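Aryl acylamidase (bacterium CSBL00001, PDB 4YJ6) probably hydrolyses the amide bond of aryl acylamides, as a member of the amidase signature family of hydrolases. Local coordinates at residues A169-G174 / G225-T230. Numbering follows the deposited sequence.
Sequences ALVADG and GPITRT
Arg229 and Val171 meet where the C-terminal end of helix 165-172 rests on strand 223-228, a buried junction that illustrates how an arginine just beyond a strand can supply a donor to the last turn of a helix. The polar part is one hydrogen bond: Arg229 NH1 donates to Val171 O at 2.9 Å, with an N-H...O angle of 164°. The donor sits in the carbonyl plane on a lone pair, and the oxygen in turn lies within 4° of the guanidinium plane, at its edge. Val171 O also accepts from Gly174 N (3.1 Å), part of the Schellman motif that ends the helix with Gly174 at positive phi. Arg229 NH1 reaches Gly174 CA at 3.4 Å as well, and it has a second acceptor in Val176 O, so the cation bridges the helix end and the chain that follows it.

Van der Waals contacts come from Val171, whose two methyls lie against successive residues of the strand backbone. With CG1 anti to the backbone N (chi1 173°), that methyl packs against Thr228 C and the aliphatic Arg229 CG. The other methyl, CG2, meets Ile227 O at 3.5 Å. Ile227 adds a looser apolar approach through CG2, 4.3 Å from Val171 CB. An alanine in place of Arg229 would probably take the side-chain donor from both Val171 O and Val176 O and open a gap beside Val171 CG1. A buried positive charge beside carbonyl oxygens at the C-terminal end of a helix is likely to be favoured by the helix dipole.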
ATOM      1  N   ALA A 169       4.478  -8.313   2.858  1.00 13.44           N
ATOM      2  CA  ALA A 169       5.014  -9.629   3.207  1.00 13.58           C
ATOM      3  C   ALA A 169       5.767  -9.566   4.551  1.00 14.02           C
ATOM      4  O   ALA A 169       5.589 -10.411   5.420  1.00 13.33           O
ATOM      5  CB  ALA A 169       5.945 -10.156   2.076  1.00 15.23           C
ATOM      6  N   LEU A 170       6.575  -8.532   4.752  1.00 12.92           N
ATOM      7  CA  LEU A 170       7.258  -8.409   6.037  1.00 12.69           C
ATOM      8  C   LEU A 170       6.286  -8.264   7.195  1.00 15.40           C
ATOM      9  O   LEU A 170       6.479  -8.878   8.248  1.00 14.12           O
ATOM     10  CB  LEU A 170       8.241  -7.220   6.042  1.00 11.29           C
ATOM     11  CG  LEU A 170       9.434  -7.384   5.105  1.00 14.16           C
ATOM     12  CD1 LEU A 170      10.352  -6.124   5.216  1.00 14.36           C
ATOM     13  CD2 LEU A 170      10.239  -8.634   5.461  1.00 16.52           C
ATOM     14  N   VAL A 171       5.235  -7.456   7.018  1.00 10.97           N
ATOM     15  CA  VAL A 171       4.268  -7.255   8.079  1.00 12.39           C
ATOM     16  C   VAL A 171       3.462  -8.541   8.322  1.00 13.38           C
ATOM     17  O   VAL A 171       3.216  -8.892   9.469  1.00 12.63           O
ATOM     18  CB  VAL A 171       3.329  -6.062   7.741  1.00 10.92           C
ATOM     19  CG1 VAL A 171       2.172  -5.926   8.772  1.00 11.92           C
ATOM     20  CG2 VAL A 171       4.209  -4.771   7.684  1.00 13.04           C
ATOM     21  N   ALA A 172       3.066  -9.221   7.246  1.00 10.91           N
ATOM     22  CA  ALA A 172       2.264 -10.432   7.381  1.00 13.20           C
ATOM     23  C   ALA A 172       3.052 -11.571   8.017  1.00 14.74           C
ATOM     24  O   ALA A 172       2.448 -12.472   8.629  1.00 14.75           O
ATOM     25  CB  ALA A 172       1.699 -10.868   6.018  1.00 12.48           C
ATOM     26  N   ASP A 173       4.371 -11.507   7.902  1.00 15.07           N
ATOM     27  CA  ASP A 173       5.241 -12.565   8.443  1.00 15.90           C
ATOM     28  C   ASP A 173       5.734 -12.184   9.835  1.00 15.70           C
ATOM     29  O   ASP A 173       6.538 -12.912  10.430  1.00 17.31           O
ATOM     30  CB  ASP A 173       6.416 -12.829   7.498  1.00 14.93           C
ATOM     31  CG  ASP A 173       7.028 -14.227   7.682  1.00 19.76           C
ATOM     32  OD1 ASP A 173       6.260 -15.182   7.845  1.00 19.05           O
ATOM     33  OD2 ASP A 173       8.272 -14.355   7.662  1.00 17.13           O
ATOM     34  N   GLY A 174       5.260 -11.054  10.370  1.00 12.78           N
ATOM     35  CA  GLY A 174       5.552 -10.697  11.746  1.00 12.73           C
ATOM     36  C   GLY A 174       6.893  -9.974  11.953  1.00 14.85           C
ATOM     37  O   GLY A 174       7.274  -9.715  13.095  1.00 13.73           O
ATOM     38  N   GLY A 225       1.241   5.458   2.649  1.00  9.96           N
ATOM     39  CA  GLY A 225       0.528   5.082   3.860  1.00 10.44           C
ATOM     40  C   GLY A 225       1.044   3.769   4.416  1.00  9.36           C
ATOM     41  O   GLY A 225       1.866   3.114   3.803  1.00  9.73           O
ATOM     42  N   PRO A 226       0.541   3.392   5.591  1.00  8.80           N
ATOM     43  CA  PRO A 226       1.033   2.241   6.341  1.00 10.62           C
ATOM     44  C   PRO A 226       0.316   0.930   6.013  1.00 10.92           C
ATOM     45  O   PRO A 226      -0.887   0.932   5.732  1.00 11.16           O
ATOM     46  CB  PRO A 226       0.753   2.641   7.781  1.00 10.36           C
ATOM     47  CG  PRO A 226      -0.556   3.392   7.678  1.00 10.06           C
ATOM     48  CD  PRO A 226      -0.462   4.153   6.343  1.00 10.87           C
ATOM     49  N   ILE A 227       1.076  -0.165   6.082  1.00  9.71           N
ATOM     50  CA  ILE A 227       0.513  -1.512   6.153  1.00  9.20           C
ATOM     51  C   ILE A 227       0.864  -2.072   7.533  1.00 11.49           C
ATOM     52  O   ILE A 227       2.013  -2.003   7.934  1.00 11.31           O
ATOM     53  CB  ILE A 227       1.093  -2.383   5.029  1.00 10.27           C
ATOM     54  CG1 ILE A 227       0.678  -1.792   3.680  1.00 10.64           C
ATOM     55  CG2 ILE A 227       0.623  -3.890   5.163  1.00 12.85           C
ATOM     56  CD1 ILE A 227       1.352  -2.450   2.460  1.00 11.50           C
ATOM     57  N   THR A 228      -0.131  -2.572   8.269  1.00  9.74           N
ATOM     58  CA  THR A 228       0.079  -3.006   9.661  1.00 10.90           C
ATOM     59  C   THR A 228      -0.701  -4.302   9.915  1.00 12.46           C
ATOM     60  O   THR A 228      -1.413  -4.781   9.047  1.00 12.11           O
ATOM     61  CB  THR A 228      -0.466  -1.970  10.661  1.00 11.24           C
ATOM     62  OG1 THR A 228      -1.864  -1.762  10.414  1.00 12.10           O
ATOM     63  CG2 THR A 228       0.266  -0.630  10.529  1.00 12.37           C
ATOM     64  N   ARG A 229      -0.595  -4.857  11.120  1.00 12.63           N
ATOM     65  CA  ARG A 229      -1.420  -6.014  11.477  1.00 12.10           C
ATOM     66  C   ARG A 229      -2.600  -5.586  12.320  1.00 11.85           C
ATOM     67  O   ARG A 229      -3.567  -6.347  12.434  1.00 12.95           O
ATOM     68  CB  ARG A 229      -0.614  -7.083  12.247  1.00 11.66           C
ATOM     69  CG  ARG A 229       0.454  -7.777  11.359  1.00 13.27           C
ATOM     70  CD  ARG A 229       1.204  -8.915  12.071  1.00 13.30           C
ATOM     71  NE  ARG A 229       1.926  -8.406  13.227  1.00 14.31           N
ATOM     72  CZ  ARG A 229       3.145  -7.859  13.176  1.00 13.81           C
ATOM     73  NH1 ARG A 229       3.840  -7.812  12.040  1.00 12.86           N
ATOM     74  NH2 ARG A 229       3.672  -7.390  14.292  1.00 12.20           N
ATOM     75  N   THR A 230      -2.530  -4.408  12.941  1.00 12.85           N
ATOM     76  CA  THR A 230      -3.649  -3.896  13.742  1.00 12.37           C
ATOM     77  C   THR A 230      -4.065  -2.516  13.286  1.00 13.14           C
ATOM     78  O   THR A 230      -3.257  -1.747  12.763  1.00 12.60           O
ATOM     79  CB  THR A 230      -3.314  -3.758  15.239  1.00 12.35           C
ATOM     80  OG1 THR A 230      -2.396  -2.649  15.446  1.00 12.68           O
ATOM     81  CG2 THR A 230      -2.685  -5.037  15.766  1.00 15.16           C
TER